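Local coordinates for protein spondin-1 (Homo sapiens, PDB 2ZOU) that is a secreted extracellular-matrix glycoprotein, also called F-spondin, that probably acts in cell adhesion, the fragment here being its reeler domain, at residues A[6-10]-A[90-94]; A[21-25]-A[48-53]; A[54-59]-A[94-100]. One frame throughout, in Å; residues are numbered along the deposited sequence. Where two conformers were deposited one is given.

Contact 1. Residues A[6-10]-A[90-94]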
loop_
_atom_site.group_PDB
_atom_site.type_symbol
_atom_site.label_atom_id
_atom_site.label_comp_id
_atom_site.label_asym_id
_atom_site.label_seq_id
_atom_site.Cartn_x
_atom_site.Cartn_y
_atom_site.Cartn_z
ATOM N N TYR A 6 11.444 -14.847 -2.136
ATOM C CA TYR A 6 10.034 -14.339 -2.185
ATOM C C TYR A 6 9.894 -13.026 -1.408
ATOM O O TYR A 6 10.074 -12.997 -0.186
ATOM C CB TYR A 6 9.043 -15.395 -1.657
ATOM C CG TYR A 6 7.572 -15.005 -1.759
ATOM C CD1 TYR A 6 6.890 -14.475 -0.659
ATOM C CD2 TYR A 6 6.863 -15.169 -2.954
ATOM C CE1 TYR A 6 5.541 -14.112 -0.745
ATOM C CE2 TYR A 6 5.511 -14.806 -3.052
ATOM C CZ TYR A 6 4.859 -14.281 -1.944
ATOM O OH TYR A 6 3.529 -13.929 -2.029
ATOM N N CYS A 7 9.602 -11.954 -2.146
ATOM C CA CYS A 7 9.280 -10.619 -1.602
ATOM C C CYS A 7 10.326 -9.831 -0.791
ATOM O O CYS A 7 10.353 -9.895 0.432
ATOM C CB CYS A 7 7.969 -10.655 -0.811
ATOM S SG CYS A 7 6.505 -10.878 -1.832
ATOM N N SER A 8 11.124 -9.019 -1.475
ATOM C CA SER A 8 11.975 -8.050 -0.790
ATOM C C SER A 8 11.884 -6.654 -1.430
ATOM O O SER A 8 12.485 -6.439 -2.481
ATOM C CB SER A 8 13.426 -8.536 -0.757
ATOM O OG SER A 8 13.926 -8.689 -2.074
ATOM N N ARG A 9 11.137 -5.700 -0.857
ATOM C CA ARG A 9 10.193 -5.809 0.288
ATOM C C ARG A 9 10.783 -5.890 1.704
ATOM O O ARG A 9 10.642 -4.944 2.484
ATOM C CB ARG A 9 9.086 -6.868 0.055
ATOM N N ILE A 10 11.436 -7.003 2.033
ATOM C CA ILE A 10 12.081 -7.155 3.333
ATOM C C ILE A 10 13.343 -6.290 3.392
ATOM O O ILE A 10 14.130 -6.255 2.442
ATOM C CB ILE A 10 12.453 -8.639 3.644
ATOM C CG1 ILE A 10 11.309 -9.604 3.285
ATOM C CG2 ILE A 10 12.888 -8.798 5.105
ATOM C CD1 ILE A 10 10.041 -9.471 4.124
ATOM N N ASN A 90 9.031 -9.929 -8.900
ATOM C CA ASN A 90 9.487 -10.869 -7.878
ATOM C C ASN A 90 8.825 -10.724 -6.495
ATOM O O ASN A 90 9.326 -11.233 -5.494
ATOM C CB ASN A 90 11.024 -10.903 -7.796
ATOM C CG ASN A 90 11.667 -9.530 -7.975
ATOM O OD1 ASN A 90 11.015 -8.492 -7.847
ATOM N ND2 ASN A 90 12.966 -9.528 -8.273
ATOM N N CYS A 91 7.680 -10.044 -6.460
ATOM C CA CYS A 91 6.781 -10.070 -5.305
ATOM C C CYS A 91 5.376 -9.786 -5.834
ATOM O O CYS A 91 4.913 -8.639 -5.810
ATOM C CB CYS A 91 7.202 -9.068 -4.222
ATOM S SG CYS A 91 6.177 -9.074 -2.714
ATOM N N PRO A 92 4.689 -10.841 -6.316
ATOM C CA PRO A 92 3.441 -10.704 -7.077
ATOM C C PRO A 92 2.262 -10.160 -6.282
ATOM O O PRO A 92 1.222 -9.833 -6.869
ATOM C CB PRO A 92 3.157 -12.139 -7.530
ATOM C CG PRO A 92 3.825 -12.996 -6.500
ATOM C CD PRO A 92 5.085 -12.260 -6.172
ATOM N N VAL A 93 2.437 -10.074 -4.965
ATOM C CA VAL A 93 1.435 -9.536 -4.043
ATOM C C VAL A 93 1.656 -8.043 -3.753
ATOM O O VAL A 93 0.859 -7.433 -3.051
ATOM C CB VAL A 93 1.410 -10.342 -2.700
ATOM C CG1 VAL A 93 0.727 -11.707 -2.911
ATOM C CG2 VAL A 93 2.812 -10.499 -2.103
ATOM N N ALA A 94 2.734 -7.478 -4.298
ATOM C CA ALA A 94 3.068 -6.065 -4.114
ATOM C C ALA A 94 2.758 -5.248 -5.371
ATOM O O ALA A 94 3.003 -5.706 -6.496
ATOM C CB ALA A 94 4.547 -5.918 -3.733
#

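Contact 2. Residues A[21-25]-A[48-53]. With EDO (1,2-ethanediol), chain E.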
loop_
_atom_site.group_PDB
_atom_site.type_symbol
_atom_site.label_atom_id
_atom_site.label_comp_id
_atom_site.label_asym_id
_atom_site.label_seq_id
_atom_site.Cartn_x
_atom_site.Cartn_y
_atom_site.Cartn_z
ATOM N N TYR A 21 5.171 11.408 10.363
ATOM C CA TYR A 21 4.586 11.880 9.139
ATOM C C TYR A 21 5.606 12.440 8.173
ATOM O O TYR A 21 6.497 13.192 8.548
ATOM C CB TYR A 21 3.432 12.850 9.417
ATOM C CG TYR A 21 2.129 12.128 9.725
ATOM C CD1 TYR A 21 0.902 12.641 9.307
ATOM C CD2 TYR A 21 2.130 10.916 10.416
ATOM C CE1 TYR A 21 -0.289 11.960 9.582
ATOM C CE2 TYR A 21 0.956 10.233 10.693
ATOM C CZ TYR A 21 -0.248 10.761 10.278
ATOM O OH TYR A 21 -1.404 10.071 10.562
ATOM N N THR A 22 5.466 12.045 6.915
ATOM C CA THR A 22 6.207 12.668 5.837
ATOM C C THR A 22 5.170 13.376 4.976
ATOM O O THR A 22 3.990 13.413 5.317
ATOM C CB THR A 22 7.009 11.649 4.998
ATOM O OG1 THR A 22 6.110 10.841 4.217
ATOM C CG2 THR A 22 7.871 10.755 5.894
ATOM N N GLU A 23 5.604 13.941 3.857
ATOM C CA GLU A 23 4.654 14.596 2.967
ATOM C C GLU A 23 3.931 13.604 2.048
ATOM O O GLU A 23 3.112 14.008 1.212
ATOM C CB GLU A 23 5.347 15.676 2.139
ATOM C CG GLU A 23 6.202 15.121 1.053
ATOM C CD GLU A 23 7.650 14.936 1.448
ATOM O OE1 GLU A 23 7.939 14.470 2.581
ATOM O OE2 GLU A 23 8.521 15.249 0.603
ATOM N N PHE A 24 4.228 12.315 2.202
ATOM C CA PHE A 24 3.589 11.291 1.385
ATOM C C PHE A 24 2.545 10.596 2.234
ATOM O O PHE A 24 2.815 10.223 3.380
ATOM C CB PHE A 24 4.618 10.274 0.895
ATOM C CG PHE A 24 5.693 10.876 0.064
ATOM C CD1 PHE A 24 5.491 11.103 -1.298
ATOM C CD2 PHE A 24 6.897 11.259 0.637
ATOM C CE1 PHE A 24 6.497 11.685 -2.076
ATOM C CE2 PHE A 24 7.906 11.853 -0.143
ATOM C CZ PHE A 24 7.702 12.052 -1.497
ATOM N N SER A 25 1.349 10.437 1.677
ATOM C CA SER A 25 0.214 9.893 2.442
ATOM C C SER A 25 -0.405 8.701 1.757
ATOM O O SER A 25 -0.685 8.764 0.564
ATOM C CB SER A 25 -0.881 10.946 2.591
ATOM O OG SER A 25 -0.429 12.010 3.394
ATOM N N ALA A 48 2.361 15.560 -1.096
ATOM C CA ALA A 48 1.984 16.956 -0.898
ATOM C C ALA A 48 2.906 17.856 -1.728
ATOM O O ALA A 48 4.112 17.613 -1.794
ATOM C CB ALA A 48 2.070 17.322 0.581
ATOM N N PRO A 49 2.365 18.915 -2.360
ATOM C CA PRO A 49 3.231 19.772 -3.161
ATOM C C PRO A 49 4.374 20.391 -2.357
ATOM O O PRO A 49 4.198 20.724 -1.187
ATOM C CB PRO A 49 2.276 20.852 -3.704
ATOM C CG PRO A 49 1.082 20.768 -2.847
ATOM C CD PRO A 49 0.961 19.359 -2.393
ATOM N N PRO A 50 5.541 20.575 -2.995
ATOM C CA PRO A 50 5.862 20.268 -4.379
ATOM C C PRO A 50 6.544 18.912 -4.570
ATOM O O PRO A 50 7.288 18.727 -5.531
ATOM C CB PRO A 50 6.837 21.392 -4.730
ATOM C CG PRO A 50 7.656 21.527 -3.446
ATOM C CD PRO A 50 6.668 21.260 -2.321
ATOM N N SER A 51 6.305 17.967 -3.665
ATOM C CA SER A 51 6.957 16.664 -3.757
ATOM C C SER A 51 6.355 15.760 -4.833
ATOM O O SER A 51 5.260 16.014 -5.366
ATOM C CB SER A 51 6.956 15.959 -2.395
ATOM O OG SER A 51 7.669 16.730 -1.427
ATOM N N TYR A 52 7.093 14.703 -5.140
ATOM C CA TYR A 52 6.683 13.698 -6.101
ATOM C C TYR A 52 7.416 12.420 -5.742
ATOM O O TYR A 52 8.344 12.434 -4.916
ATOM C CB TYR A 52 7.047 14.141 -7.535
ATOM C CG TYR A 52 8.509 14.475 -7.681
ATOM C CD1 TYR A 52 9.446 13.472 -7.971
ATOM C CD2 TYR A 52 8.969 15.778 -7.483
ATOM C CE1 TYR A 52 10.801 13.764 -8.073
ATOM C CE2 TYR A 52 10.331 16.079 -7.583
ATOM C CZ TYR A 52 11.233 15.066 -7.877
ATOM O OH TYR A 52 12.570 15.337 -7.995
ATOM N N PHE A 53 7.005 11.317 -6.343
ATOM C CA PHE A 53 7.761 10.078 -6.225
ATOM C C PHE A 53 7.993 9.488 -7.613
ATOM O O PHE A 53 7.165 9.622 -8.509
ATOM C CB PHE A 53 7.103 9.085 -5.257
ATOM C CG PHE A 53 5.647 8.837 -5.518
ATOM C CD1 PHE A 53 4.674 9.686 -4.985
ATOM C CD2 PHE A 53 5.232 7.747 -6.276
ATOM C CE1 PHE A 53 3.314 9.451 -5.204
ATOM C CE2 PHE A 53 3.877 7.513 -6.533
ATOM C CZ PHE A 53 2.910 8.352 -5.967
HETATM C C1 EDO E . -0.175 13.843 0.376
HETATM O O1 EDO E . 0.414 13.978 1.671
HETATM C C2 EDO E . -1.471 14.632 0.245
HETATM O O2 EDO E . -1.253 15.816 -0.534
#

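Contact 3. Residues A[54-59]-A[94-100]. With EDO (1,2-ethanediol), chain D.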
loop_
_atom_site.group_PDB
_atom_site.type_symbol
_atom_site.label_atom_id
_atom_site.label_comp_id
_atom_site.label_asym_id
_atom_site.label_seq_id
_atom_site.Cartn_x
_atom_site.Cartn_y
_atom_site.Cartn_z
ATOM N N ARG A 54 9.151 8.866 -7.784
ATOM C CA ARG A 54 9.504 8.238 -9.057
ATOM C C ARG A 54 9.254 6.736 -8.999
ATOM O O ARG A 54 9.228 6.062 -10.028
ATOM C CB ARG A 54 10.958 8.546 -9.408
ATOM C CG ARG A 54 11.173 9.988 -9.829
ATOM C CD ARG A 54 12.614 10.266 -10.261
ATOM N NE ARG A 54 13.569 10.047 -9.173
ATOM C CZ ARG A 54 14.442 9.045 -9.115
ATOM N NH1 ARG A 54 14.536 8.151 -10.104
ATOM N NH2 ARG A 54 15.246 8.944 -8.068
ATOM N N GLY A 55 9.070 6.217 -7.795
ATOM C CA GLY A 55 8.792 4.806 -7.579
ATOM C C GLY A 55 8.130 4.577 -6.235
ATOM O O GLY A 55 8.226 5.400 -5.316
ATOM N N PHE A 56 7.438 3.456 -6.110
ATOM C CA PHE A 56 6.747 3.111 -4.866
ATOM C C PHE A 56 6.544 1.611 -4.781
ATOM O O PHE A 56 6.596 0.902 -5.803
ATOM C CB PHE A 56 5.395 3.836 -4.746
ATOM C CG PHE A 56 4.315 3.223 -5.593
ATOM C CD1 PHE A 56 3.465 2.251 -5.077
ATOM C CD2 PHE A 56 4.194 3.569 -6.936
ATOM C CE1 PHE A 56 2.497 1.662 -5.885
ATOM C CE2 PHE A 56 3.234 2.999 -7.750
ATOM C CZ PHE A 56 2.380 2.040 -7.235
ATOM N N THR A 57 6.310 1.142 -3.561
ATOM C CA THR A 57 5.880 -0.226 -3.320
ATOM C C THR A 57 4.748 -0.182 -2.318
ATOM O O THR A 57 4.839 0.509 -1.311
ATOM C CB THR A 57 7.005 -1.085 -2.739
ATOM O OG1 THR A 57 8.156 -1.006 -3.588
ATOM C CG2 THR A 57 6.555 -2.542 -2.651
ATOM N N LEU A 58 3.703 -0.948 -2.587
ATOM C CA LEU A 58 2.519 -0.964 -1.762
ATOM C C LEU A 58 2.111 -2.404 -1.448
ATOM O O LEU A 58 1.978 -3.218 -2.370
ATOM C CB LEU A 58 1.387 -0.223 -2.487
ATOM C CG LEU A 58 -0.022 -0.373 -1.928
ATOM C CD1 LEU A 58 -0.108 0.211 -0.542
ATOM C CD2 LEU A 58 -1.048 0.263 -2.843
ATOM N N ILE A 59 1.914 -2.704 -0.155
ATOM C CA ILE A 59 1.499 -4.052 0.293
ATOM C C ILE A 59 0.381 -3.976 1.325
ATOM O O ILE A 59 0.101 -2.910 1.872
ATOM C CB ILE A 59 2.704 -4.875 0.842
ATOM C CG1 ILE A 59 3.347 -4.152 2.030
ATOM C CG2 ILE A 59 3.696 -5.150 -0.287
ATOM C CD1 ILE A 59 4.506 -4.919 2.661
ATOM N N ALA A 94 2.734 -7.478 -4.298
ATOM C CA ALA A 94 3.068 -6.065 -4.114
ATOM C C ALA A 94 2.758 -5.248 -5.371
ATOM O O ALA A 94 3.003 -5.706 -6.496
ATOM C CB ALA A 94 4.547 -5.918 -3.733
ATOM N N VAL A 95 2.203 -4.048 -5.164
ATOM C CA VAL A 95 1.974 -3.088 -6.247
ATOM C C VAL A 95 3.173 -2.147 -6.348
ATOM O O VAL A 95 3.707 -1.698 -5.333
ATOM C CB VAL A 95 0.653 -2.265 -6.024
ATOM C CG1 VAL A 95 0.367 -1.395 -7.224
ATOM C CG2 VAL A 95 -0.534 -3.209 -5.793
ATOM N N THR A 96 3.594 -1.834 -7.564
ATOM C CA THR A 96 4.740 -0.958 -7.787
ATOM C C THR A 96 4.500 -0.105 -9.053
ATOM O O THR A 96 3.473 -0.273 -9.719
ATOM C CB THR A 96 6.060 -1.771 -7.848
ATOM O OG1 THR A 96 7.186 -0.896 -7.744
ATOM C CG2 THR A 96 6.148 -2.594 -9.140
ATOM N N GLU A 97 5.406 0.823 -9.358
ATOM C CA GLU A 97 5.279 1.669 -10.546
ATOM C C GLU A 97 5.541 0.886 -11.836
ATOM O O GLU A 97 6.326 -0.065 -11.847
ATOM C CB GLU A 97 6.167 2.931 -10.439
ATOM C CG GLU A 97 7.677 2.779 -10.734
ATOM C CD GLU A 97 8.476 1.974 -9.708
ATOM O OE1 GLU A 97 8.041 1.803 -8.550
ATOM O OE2 GLU A 97 9.582 1.496 -10.072
ATOM N N SER A 98 4.859 1.296 -12.906
ATOM C CA SER A 98 5.027 0.704 -14.247
ATOM C C SER A 98 6.276 1.216 -14.968
ATOM O O SER A 98 6.890 0.489 -15.756
ATOM C CB SER A 98 3.810 1.020 -15.121
ATOM O OG SER A 98 2.665 0.302 -14.706
ATOM N N THR A 99 6.605 2.484 -14.724
ATOM C CA THR A 99 7.775 3.171 -15.287
ATOM C C THR A 99 8.239 4.191 -14.240
ATOM O O THR A 99 7.428 4.653 -13.442
ATOM C CB THR A 99 7.437 3.927 -16.595
ATOM O OG1 THR A 99 6.291 4.761 -16.387
ATOM C CG2 THR A 99 7.167 2.964 -17.746
ATOM N N PRO A 100 9.538 4.558 -14.237
ATOM C CA PRO A 100 10.035 5.461 -13.185
ATOM C C PRO A 100 9.817 6.979 -13.388
ATOM O O PRO A 100 10.730 7.767 -13.116
ATOM C CB PRO A 100 11.531 5.135 -13.140
ATOM C CG PRO A 100 11.864 4.739 -14.538
ATOM C CD PRO A 100 10.620 4.128 -15.148
HETATM C C1 EDO D . 11.467 2.214 -2.722
HETATM O O1 EDO D . 11.268 1.287 -1.649
HETATM C C2 EDO D . 10.152 2.424 -3.459
HETATM O O2 EDO D . 9.652 1.167 -3.942
HETATM O O HOH W 1 13.407 7.975 -12.693
#

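Contact 1. Residues A[6-10]-A[90-94]
The backbone amide of Cys7 reaches across to the carbonyl oxygen of Asn90, a weak hydrogen bond in which N lies 3.4 Å from O. It is a modest partner to the covalent link beside it. Cys7 and Cys91 are joined by a disulfide, SG to SG 2.0 Å, whose chi3 of 86° is close to the 90° that a relaxed S-S bond prefers. The two half-cystines are built differently: SG of Cys91 extends anti to its own N (chi1 -178°), whereas SG of Cys7 lies beside its N and anti to its carbonyl carbon. The bridge spans CA atoms 4.5 Å apart.

Tyr6 lies over the Cys7 half of the bridge. Its ring has SG of Cys7 over one face, displaced toward the rim, and its outer atoms run on to the other segment. There CE2 meets CD of Pro92 at 4.0 Å, and the phenol oxygen OH lies 3.5 Å from CG2 of Val93, the two side chains crossing roughly perpendicular to each other. The same CG2 packs 3.7 Å from SG of Cys7, flanking the sulfur from another direction than the ring. A type I turn from Cys91 to Ala94, closed by the amide of Ala94 on the carbonyl of Cys91, presents Pro92 and Val93 to the tyrosine.

Here a disulfide pins an irregular N-terminal segment to the corner between strands 85-88 and 95-97. Tyr6 also touches Glu70 and Val93 touches His73, both in loops, while Ala94 leads into the sheet, bonded to Met88 and packed on strand 55-62.

Contact 2. Residues A[21-25]-A[48-53]
Glu23 and Ala48 bring the two backbones to a CA separation of 5.3 Å, just ahead of strand 24-28 and just after strand 40-47, and the amide of Ala48 donates to the carbonyl oxygen of Glu23, N to O 2.9 Å, with an N-H...O angle of 162°. The donor stands 23° off the carbonyl plane. That oxygen is gripped again by O1 of a bound 1,2-ethanediol, probably from the crystallisation liquor, so two donors converge on it.

The carboxylate of Glu23 makes the second polar link. OG of Ser51 donates to OE2 of Glu23, 2.7 Å away, which accepts through its anti lone pair, on the side away from the other carboxylate oxygen. A first torsion of 74°, which sets CG between the backbone N and the carbonyl carbon, and a bend at chi2 fold the chain back so that CG also lies 3.6 Å from CB of Ser51. This CG lies over one face of the Phe24 ring as well, near the rim.

Phe24 turns its outer edge to the other segment. The carbonyl oxygen of Tyr52 sits near the ring plane, 3.5 Å from CE1 of Phe24, where the slightly positive ring hydrogens face it. CD1 of Phe53 packs 4.0 Å from the same CE1, which lies at the edge of the Phe53 ring. Thr22 opens an ST turn, its OG1 accepting from the amide of Phe24.

The contact ties the loop between strands 40-47 and 55-62 to the start of edge strand 24-28 of the four-stranded sheet. Ile126 of the five-stranded sheet touches both phenylalanines, and Leu140 touches Phe24. Chemically, hydrogen bonds hold the partly exposed side, the two phenylalanines carry the contact inward, and the serine would probably help stabilise the negative charge of Glu23.

Contact 3. Residues A[54-59]-A[94-100]
Phe56, in the conformer described here, lays one face of its ring against the backbone of Thr96, whose CA stands 3.8 Å above the ring plane and toward its rim. The two segments are neighbouring antiparallel strands of the five-stranded sheet in the reeler beta-sandwich, with 55-59 and 95-97 running at 172° to each other and their axes 4.7 Å apart at closest approach. The ring crosses to its neighbour because CG sits between the backbone N and carbonyl carbon (chi1 77°), carrying CE1 to 4.0 Å from CG1 of Val95. On the other flank of the ring, CE2 meets CB of Glu97.

Regular pairing is centred on Leu58 and Val95, a hydrogen-bonded pair: N of Leu58 is 2.8 Å from O of Val95, and the reciprocal bond runs from N of Val95 to O of Leu58. Both side chains enter the sandwich interior, where Phe77 of the opposing sheet touches each. At the end of the pairing, CG2 of Ile59 presses on CB of Ala94 at 3.6 Å.

Further along, side chains replace the ladder. OE1 of Glu97 accepts the amide of Phe56, N to OE1 3.0 Å, from 37° above the carboxylate plane, a bend at chi2 turning the chain back over Gly55. In the Thr96 conformer described, OG1 lies 2.7 Å from O of Phe56 and also within hydrogen-bonding distance of OE1 of Glu97, so its single proton is contested. Arg54 and Gly55 both face Val127 in a classic beta bulge along the other edge of the strand, toward 120-127. The guanidinium of Arg54 bonds through NH2 to O of Gln128, while a water at its edge, in its plane, accepts from NH1 of Arg54 and donates to O of Pro100, the water oxygen 2.7 Å from that O.

How the contacts relate
The three contacts join parts of one sandwich domain that are far apart in sequence. Contact 2 is nested within the long loop that contact 1 closes, and their centres lie about 24 Å apart with no touch. Contact 3 crosses contact 1 along the chain, shares Ala94 with it, and lies about 11 Å away between centres; it follows directly on contact 2, at about 15 Å between centres. The disulfide of contact 1 thus secures the corner leading into strand 95-97, contact 3 joins that strand to 55-62, and contact 2 ties the loop running into 55-62 back to the edge strand 24-28 of the other sheet.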